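Local coordinates for GDSL-like Lipase/Acylhydrolase family protein (Neisseria meningitidis, PDB 4K7J) that probably removes O-acetyl groups from peptidoglycan, acting as an esterase of the SGNH (GDSL-like) hydrolase family, at residues A[235-249]-A[273-287]. Numbering follows the deposited sequence.
Sequences LAQTGADLVILSYGT and IRDSLPAAGILIIGA
L277, the first residue past helix 259-276, reaches across to helix 231-236 and to A240 and V243. Its CB carries CG beside the backbone N (chi1 -70°), which brings CG to 3.9 Å from L235 O. Beyond CG the branches part: CD1 lies 3.7 Å from L235 CG and also meets A240 CB and V243 CG2, while CD2 rests 3.6 Å from A236 O. The same L235 O accepts from T238 OG1 and T238 N, the former in the carbonyl plane, and T238 OG1 closes an ST turn by accepting from A240 N.

Strands 242-246 and 281-286 run parallel, 17° apart, joined by five backbone hydrogen bonds, from G281 N donating to D241 O at one end to I285 N donating to L245 O at the other. On the face of V243 and L245, I273 of the helix meets L245 tip to tip, CD1 to CD1 at 3.9 Å. On the other face I244 and L283 lie side by side, and I244 CG2 touches I285 CD1 at 3.6 Å. Past the last of these bonds, one water accepts from Y247 N and lies 2.9 Å from I285 O. On the far side of strand 242-246, strand 53-60 continues the sheet. With helix 259-276 connecting the two neighbouring strands, this is a beta-alpha-beta crossover in the core of the alpha/beta SGNH hydrolase fold.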
ATOM      1  N   LEU A 235       5.791  10.733   1.317  1.00 16.04           N
ATOM      2  CA  LEU A 235       6.417   9.414   1.180  1.00 16.54           C
ATOM      3  C   LEU A 235       7.679   9.297   2.046  1.00 21.51           C
ATOM      4  O   LEU A 235       7.892   8.291   2.735  1.00 16.01           O
ATOM      5  CB  LEU A 235       6.760   9.129  -0.286  1.00 15.64           C
ATOM      6  CG  LEU A 235       7.460   7.790  -0.533  1.00 18.83           C
ATOM      7  CD1 LEU A 235       6.595   6.625  -0.114  1.00 18.09           C
ATOM      8  CD2 LEU A 235       7.884   7.660  -1.975  1.00 19.25           C
ATOM      9  N   ALA A 236       8.509  10.338   2.006  1.00 18.57           N
ATOM     10  CA  ALA A 236       9.700  10.400   2.844  1.00 25.25           C
ATOM     11  C   ALA A 236       9.354  10.151   4.312  1.00 25.22           C
ATOM     12  O   ALA A 236      10.135   9.553   5.039  1.00 30.30           O
ATOM     13  CB  ALA A 236      10.413  11.760   2.676  1.00 20.88           C
ATOM     14  N   GLN A 237       8.168  10.580   4.735  1.00 17.85           N
ATOM     15  CA  GLN A 237       7.814  10.512   6.149  1.00 21.89           C
ATOM     16  C   GLN A 237       7.057   9.258   6.539  1.00 24.58           C
ATOM     17  O   GLN A 237       6.642   9.149   7.681  1.00 20.96           O
ATOM     18  CB  GLN A 237       6.999  11.743   6.568  1.00 25.18           C
ATOM     19  CG  GLN A 237       7.782  13.029   6.535  1.00 22.84           C
ATOM     20  CD  GLN A 237       6.931  14.227   6.870  1.00 33.21           C
ATOM     21  OE1 GLN A 237       6.819  14.616   8.031  1.00 35.89           O
ATOM     22  NE2 GLN A 237       6.319  14.819   5.852  1.00 35.44           N
ATOM     23  N   THR A 238       6.859   8.326   5.605  1.00 23.33           N
ATOM     24  CA  THR A 238       6.190   7.057   5.932  1.00 17.86           C
ATOM     25  C   THR A 238       7.153   6.137   6.660  1.00 23.03           C
ATOM     26  O   THR A 238       6.738   5.237   7.400  1.00 19.49           O
ATOM     27  CB  THR A 238       5.712   6.283   4.681  1.00 16.81           C
ATOM     28  OG1 THR A 238       6.818   6.055   3.801  1.00 17.05           O
ATOM     29  CG2 THR A 238       4.621   7.033   3.941  1.00 16.43           C
ATOM     30  N   GLY A 239       8.444   6.351   6.429  1.00 19.31           N
ATOM     31  CA  GLY A 239       9.458   5.480   6.991  1.00 26.19           C
ATOM     32  C   GLY A 239       9.567   4.142   6.274  1.00 28.65           C
ATOM     33  O   GLY A 239      10.212   3.232   6.785  1.00 26.86           O
ATOM     34  N   ALA A 240       8.941   4.023   5.099  1.00 21.60           N
ATOM     35  CA  ALA A 240       8.930   2.760   4.351  1.00 21.35           C
ATOM     36  C   ALA A 240      10.336   2.259   4.037  1.00 22.42           C
ATOM     37  O   ALA A 240      11.176   3.003   3.531  1.00 23.39           O
ATOM     38  CB  ALA A 240       8.134   2.902   3.063  1.00 16.96           C
ATOM     39  N   ASP A 241      10.578   0.985   4.317  1.00 19.31           N
ATOM     40  CA  ASP A 241      11.864   0.375   4.007  1.00 19.31           C
ATOM     41  C   ASP A 241      11.786  -0.463   2.741  1.00 22.71           C
ATOM     42  O   ASP A 241      12.810  -0.796   2.142  1.00 21.12           O
ATOM     43  CB  ASP A 241      12.329  -0.477   5.191  1.00 22.15           C
ATOM     44  CG  ASP A 241      12.540   0.358   6.438  1.00 20.51           C
ATOM     45  OD1 ASP A 241      13.254   1.383   6.357  1.00 26.68           O
ATOM     46  OD2 ASP A 241      11.954   0.020   7.475  1.00 19.70           O
ATOM     47  N   LEU A 242      10.564  -0.806   2.346  1.00 18.39           N
ATOM     48  CA  LEU A 242      10.314  -1.472   1.067  1.00 20.56           C
ATOM     49  C   LEU A 242       9.012  -0.920   0.494  1.00 17.02           C
ATOM     50  O   LEU A 242       7.979  -0.969   1.152  1.00 20.51           O
ATOM     51  CB  LEU A 242      10.214  -2.998   1.250  1.00 16.41           C
ATOM     52  CG  LEU A 242       9.748  -3.819   0.035  1.00 15.24           C
ATOM     53  CD1 LEU A 242      10.721  -3.714  -1.155  1.00 15.34           C
ATOM     54  CD2 LEU A 242       9.516  -5.282   0.401  1.00 19.40           C
ATOM     55  N   VAL A 243       9.070  -0.375  -0.715  1.00 18.88           N
ATOM     56  CA  VAL A 243       7.885   0.167  -1.369  1.00 16.55           C
ATOM     57  C   VAL A 243       7.439  -0.800  -2.453  1.00 19.16           C
ATOM     58  O   VAL A 243       8.202  -1.105  -3.376  1.00 22.71           O
ATOM     59  CB  VAL A 243       8.174   1.531  -2.017  1.00 22.25           C
ATOM     60  CG1 VAL A 243       6.943   2.038  -2.806  1.00 12.91           C
ATOM     61  CG2 VAL A 243       8.603   2.538  -0.968  1.00 24.49           C
ATOM     62  N   ILE A 244       6.214  -1.294  -2.339  1.00 15.22           N
ATOM     63  CA  ILE A 244       5.659  -2.173  -3.355  1.00 13.57           C
ATOM     64  C   ILE A 244       4.674  -1.393  -4.200  1.00 15.02           C
ATOM     65  O   ILE A 244       3.696  -0.823  -3.681  1.00 13.96           O
ATOM     66  CB  ILE A 244       4.934  -3.390  -2.739  1.00 14.41           C
ATOM     67  CG1 ILE A 244       5.875  -4.148  -1.802  1.00 20.25           C
ATOM     68  CG2 ILE A 244       4.381  -4.300  -3.838  1.00 12.15           C
ATOM     69  CD1 ILE A 244       5.277  -5.425  -1.187  1.00 21.67           C
ATOM     70  N   LEU A 245       4.933  -1.353  -5.499  1.00 10.97           N
ATOM     71  CA  LEU A 245       4.013  -0.721  -6.441  1.00 13.89           C
ATOM     72  C   LEU A 245       3.232  -1.813  -7.157  1.00 16.29           C
ATOM     73  O   LEU A 245       3.811  -2.674  -7.834  1.00 14.40           O
ATOM     74  CB  LEU A 245       4.785   0.120  -7.459  1.00 16.37           C
ATOM     75  CG  LEU A 245       5.644   1.247  -6.895  1.00 18.12           C
ATOM     76  CD1 LEU A 245       6.540   1.819  -7.989  1.00 12.89           C
ATOM     77  CD2 LEU A 245       4.788   2.350  -6.266  1.00 16.89           C
ATOM     78  N   SER A 246       1.918  -1.803  -6.992  1.00 14.68           N
ATOM     79  CA  SER A 246       1.085  -2.837  -7.602  1.00 13.24           C
ATOM     80  C   SER A 246      -0.013  -2.212  -8.465  1.00 19.32           C
ATOM     81  O   SER A 246      -1.118  -1.967  -7.997  1.00 13.97           O
ATOM     82  CB  SER A 246       0.493  -3.760  -6.518  1.00 16.69           C
ATOM     83  OG  SER A 246      -0.352  -4.756  -7.080  1.00 18.54           O
ATOM     84  N   TYR A 247       0.314  -1.936  -9.727  1.00 14.15           N
ATOM     85  CA  TYR A 247      -0.636  -1.376 -10.670  1.00 12.30           C
ATOM     86  C   TYR A 247      -0.559  -2.195 -11.950  1.00 17.28           C
ATOM     87  O   TYR A 247       0.114  -3.212 -11.991  1.00 16.43           O
ATOM     88  CB  TYR A 247      -0.308   0.087 -10.973  1.00 15.55           C
ATOM     89  CG  TYR A 247      -0.443   1.060  -9.800  1.00 13.20           C
ATOM     90  CD1 TYR A 247      -1.655   1.680  -9.518  1.00 12.82           C
ATOM     91  CD2 TYR A 247       0.657   1.391  -9.019  1.00 13.55           C
ATOM     92  CE1 TYR A 247      -1.775   2.583  -8.476  1.00 11.70           C
ATOM     93  CE2 TYR A 247       0.555   2.298  -7.972  1.00 15.06           C
ATOM     94  CZ  TYR A 247      -0.663   2.893  -7.706  1.00 15.38           C
ATOM     95  OH  TYR A 247      -0.772   3.793  -6.667  1.00 15.34           O
ATOM     96  N   GLY A 248      -1.247  -1.763 -12.996  1.00 18.96           N
ATOM     97  CA  GLY A 248      -1.104  -2.429 -14.280  1.00 19.41           C
ATOM     98  C   GLY A 248      -2.420  -2.893 -14.850  1.00 17.68           C
ATOM     99  O   GLY A 248      -2.647  -2.799 -16.051  1.00 15.70           O
ATOM    100  N   THR A 249      -3.296  -3.381 -13.979  1.00 16.48           N
ATOM    101  CA  THR A 249      -4.594  -3.889 -14.417  1.00 15.92           C
ATOM    102  C   THR A 249      -5.442  -2.818 -15.091  1.00 16.82           C
ATOM    103  O   THR A 249      -6.004  -3.042 -16.155  1.00 15.94           O
ATOM    104  CB  THR A 249      -5.358  -4.507 -13.240  1.00 18.08           C
ATOM    105  OG1 THR A 249      -4.622  -5.631 -12.742  1.00 18.79           O
ATOM    106  CG2 THR A 249      -6.739  -4.966 -13.668  1.00 15.26           C
ATOM    107  N   ILE A 273      10.844   8.114  -5.973  1.00 17.71           N
ATOM    108  CA  ILE A 273      10.796   7.285  -4.776  1.00 17.11           C
ATOM    109  C   ILE A 273      12.197   7.106  -4.184  1.00 20.13           C
ATOM    110  O   ILE A 273      12.391   7.217  -2.972  1.00 26.76           O
ATOM    111  CB  ILE A 273      10.166   5.890  -5.066  1.00 12.59           C
ATOM    112  CG1 ILE A 273       8.664   6.027  -5.357  1.00 20.30           C
ATOM    113  CG2 ILE A 273      10.411   4.944  -3.904  1.00 16.44           C
ATOM    114  CD1 ILE A 273       8.027   4.766  -5.973  1.00 22.02           C
ATOM    115  N   ARG A 274      13.174   6.846  -5.046  1.00 23.91           N
ATOM    116  CA  ARG A 274      14.558   6.657  -4.595  1.00 25.43           C
ATOM    117  C   ARG A 274      15.138   7.924  -3.983  1.00 21.11           C
ATOM    118  O   ARG A 274      15.801   7.862  -2.956  1.00 24.46           O
ATOM    119  CB  ARG A 274      15.450   6.179  -5.737  1.00 28.67           C
ATOM    120  CG  ARG A 274      15.127   4.783  -6.230  1.00 29.60           C
ATOM    121  CD  ARG A 274      16.308   4.194  -6.984  1.00 28.75           C
ATOM    122  NE  ARG A 274      16.045   2.824  -7.417  1.00 28.34           N
ATOM    123  CZ  ARG A 274      15.995   1.786  -6.588  1.00 32.65           C
ATOM    124  NH1 ARG A 274      16.184   1.976  -5.286  1.00 30.26           N
ATOM    125  NH2 ARG A 274      15.757   0.559  -7.052  1.00 23.70           N
ATOM    126  N   ASP A 275      14.877   9.068  -4.608  1.00 24.33           N
ATOM    127  CA  ASP A 275      15.299  10.355  -4.045  1.00 29.76           C
ATOM    128  C   ASP A 275      14.663  10.574  -2.677  1.00 30.41           C
ATOM    129  O   ASP A 275      15.322  11.043  -1.750  1.00 30.11           O
ATOM    130  CB  ASP A 275      14.913  11.530  -4.958  1.00 31.45           C
ATOM    131  CG  ASP A 275      15.629  11.508  -6.305  1.00 38.27           C
ATOM    132  OD1 ASP A 275      16.558  10.687  -6.500  1.00 40.85           O
ATOM    133  OD2 ASP A 275      15.257  12.331  -7.171  1.00 39.75           O
ATOM    134  N   SER A 276      13.381  10.229  -2.553  1.00 27.36           N
ATOM    135  CA  SER A 276      12.633  10.519  -1.332  1.00 26.14           C
ATOM    136  C   SER A 276      12.939   9.540  -0.208  1.00 21.16           C
ATOM    137  O   SER A 276      12.880   9.903   0.966  1.00 21.59           O
ATOM    138  CB  SER A 276      11.121  10.555  -1.599  1.00 27.10           C
ATOM    139  OG  SER A 276      10.817  11.533  -2.578  1.00 34.95           O
ATOM    140  N   LEU A 277      13.260   8.301  -0.566  1.00 25.35           N
ATOM    141  CA  LEU A 277      13.606   7.276   0.420  1.00 21.23           C
ATOM    142  C   LEU A 277      14.848   6.513  -0.055  1.00 31.55           C
ATOM    143  O   LEU A 277      14.737   5.423  -0.628  1.00 18.73           O
ATOM    144  CB  LEU A 277      12.437   6.305   0.626  1.00 23.21           C
ATOM    145  CG  LEU A 277      11.152   6.760   1.325  1.00 21.68           C
ATOM    146  CD1 LEU A 277      10.072   5.703   1.127  1.00 14.80           C
ATOM    147  CD2 LEU A 277      11.411   6.987   2.807  1.00 23.03           C
ATOM    148  N   PRO A 278      16.042   7.089   0.173  1.00 30.10           N
ATOM    149  CA  PRO A 278      17.286   6.531  -0.375  1.00 31.26           C
ATOM    150  C   PRO A 278      17.625   5.140   0.159  1.00 24.97           C
ATOM    151  O   PRO A 278      18.329   4.392  -0.512  1.00 36.17           O
ATOM    152  CB  PRO A 278      18.360   7.538   0.063  1.00 28.92           C
ATOM    153  CG  PRO A 278      17.613   8.753   0.518  1.00 29.40           C
ATOM    154  CD  PRO A 278      16.290   8.270   1.013  1.00 30.04           C
ATOM    155  N   ALA A 279      17.130   4.790   1.339  1.00 26.40           N
ATOM    156  CA  ALA A 279      17.456   3.495   1.923  1.00 27.37           C
ATOM    157  C   ALA A 279      16.407   2.411   1.628  1.00 32.52           C
ATOM    158  O   ALA A 279      16.570   1.262   2.047  1.00 23.28           O
ATOM    159  CB  ALA A 279      17.676   3.635   3.434  1.00 24.69           C
ATOM    160  N   ALA A 280      15.339   2.763   0.911  1.00 25.81           N
ATOM    161  CA  ALA A 280      14.250   1.810   0.693  1.00 23.72           C
ATOM    162  C   ALA A 280      14.478   0.880  -0.500  1.00 21.35           C
ATOM    163  O   ALA A 280      15.087   1.266  -1.493  1.00 25.46           O
ATOM    164  CB  ALA A 280      12.911   2.542   0.538  1.00 16.82           C
ATOM    165  N   GLY A 281      13.977  -0.344  -0.394  1.00 20.30           N
ATOM    166  CA  GLY A 281      13.884  -1.219  -1.546  1.00 18.74           C
ATOM    167  C   GLY A 281      12.621  -0.888  -2.321  1.00 21.30           C
ATOM    168  O   GLY A 281      11.692  -0.301  -1.769  1.00 17.02           O
ATOM    169  N   ILE A 282      12.594  -1.242  -3.601  1.00 19.88           N
ATOM    170  CA  ILE A 282      11.402  -1.072  -4.425  1.00 15.54           C
ATOM    171  C   ILE A 282      11.053  -2.383  -5.138  1.00 19.61           C
ATOM    172  O   ILE A 282      11.924  -3.036  -5.722  1.00 14.94           O
ATOM    173  CB  ILE A 282      11.606   0.024  -5.469  1.00 15.44           C
ATOM    174  CG1 ILE A 282      11.970   1.349  -4.794  1.00 17.05           C
ATOM    175  CG2 ILE A 282      10.360   0.191  -6.299  1.00 15.52           C
ATOM    176  CD1 ILE A 282      12.289   2.437  -5.769  1.00 20.96           C
ATOM    177  N   LEU A 283       9.783  -2.774  -5.078  1.00 17.13           N
ATOM    178  CA  LEU A 283       9.313  -3.971  -5.763  1.00 17.82           C
ATOM    179  C   LEU A 283       8.152  -3.614  -6.677  1.00 17.69           C
ATOM    180  O   LEU A 283       7.155  -3.044  -6.227  1.00 17.68           O
ATOM    181  CB  LEU A 283       8.841  -5.020  -4.762  1.00 13.19           C
ATOM    182  CG  LEU A 283       8.068  -6.177  -5.425  1.00 19.79           C
ATOM    183  CD1 LEU A 283       9.014  -7.106  -6.161  1.00 21.53           C
ATOM    184  CD2 LEU A 283       7.213  -6.955  -4.442  1.00 16.28           C
ATOM    185  N   ILE A 284       8.286  -3.931  -7.957  1.00 13.35           N
ATOM    186  CA  ILE A 284       7.196  -3.730  -8.908  1.00 16.97           C
ATOM    187  C   ILE A 284       6.452  -5.045  -9.143  1.00 16.71           C
ATOM    188  O   ILE A 284       7.046  -6.054  -9.558  1.00 17.96           O
ATOM    189  CB  ILE A 284       7.707  -3.142 -10.234  1.00 15.53           C
ATOM    190  CG1 ILE A 284       8.114  -1.680 -10.011  1.00 15.54           C
ATOM    191  CG2 ILE A 284       6.647  -3.261 -11.323  1.00 13.51           C
ATOM    192  CD1 ILE A 284       8.764  -1.014 -11.196  1.00 14.84           C
ATOM    193  N   ILE A 285       5.158  -5.036  -8.848  1.00 15.07           N
ATOM    194  CA  ILE A 285       4.309  -6.195  -9.075  1.00 14.80           C
ATOM    195  C   ILE A 285       3.702  -6.129 -10.477  1.00 16.62           C
ATOM    196  O   ILE A 285       2.827  -5.309 -10.745  1.00 15.48           O
ATOM    197  CB  ILE A 285       3.203  -6.291  -8.021  1.00 13.84           C
ATOM    198  CG1 ILE A 285       3.824  -6.602  -6.656  1.00 16.56           C
ATOM    199  CG2 ILE A 285       2.209  -7.391  -8.398  1.00 17.04           C
ATOM    200  CD1 ILE A 285       2.821  -7.029  -5.612  1.00 18.77           C
ATOM    201  N   GLY A 286       4.201  -6.971 -11.380  1.00 20.27           N
ATOM    202  CA  GLY A 286       3.666  -7.019 -12.730  1.00 13.56           C
ATOM    203  C   GLY A 286       2.200  -7.402 -12.688  1.00 17.00           C
ATOM    204  O   GLY A 286       1.800  -8.214 -11.856  1.00 16.00           O
ATOM    205  N   ALA A 287       1.396  -6.806 -13.563  1.00 13.40           N
ATOM    206  CA  ALA A 287      -0.037  -7.058 -13.561  1.00 17.66           C
ATOM    207  C   ALA A 287      -0.367  -8.555 -13.714  1.00 23.84           C
ATOM    208  O   ALA A 287       0.312  -9.273 -14.461  1.00 17.46           O
ATOM    209  CB  ALA A 287      -0.707  -6.251 -14.651  1.00 15.29           C
TER
HETATM  210  O   HOH W   1      16.036   0.621   4.785  1.00 30.38           O
HETATM  211  O   HOH W   2       2.915  -2.412 -10.501  1.00 17.08           O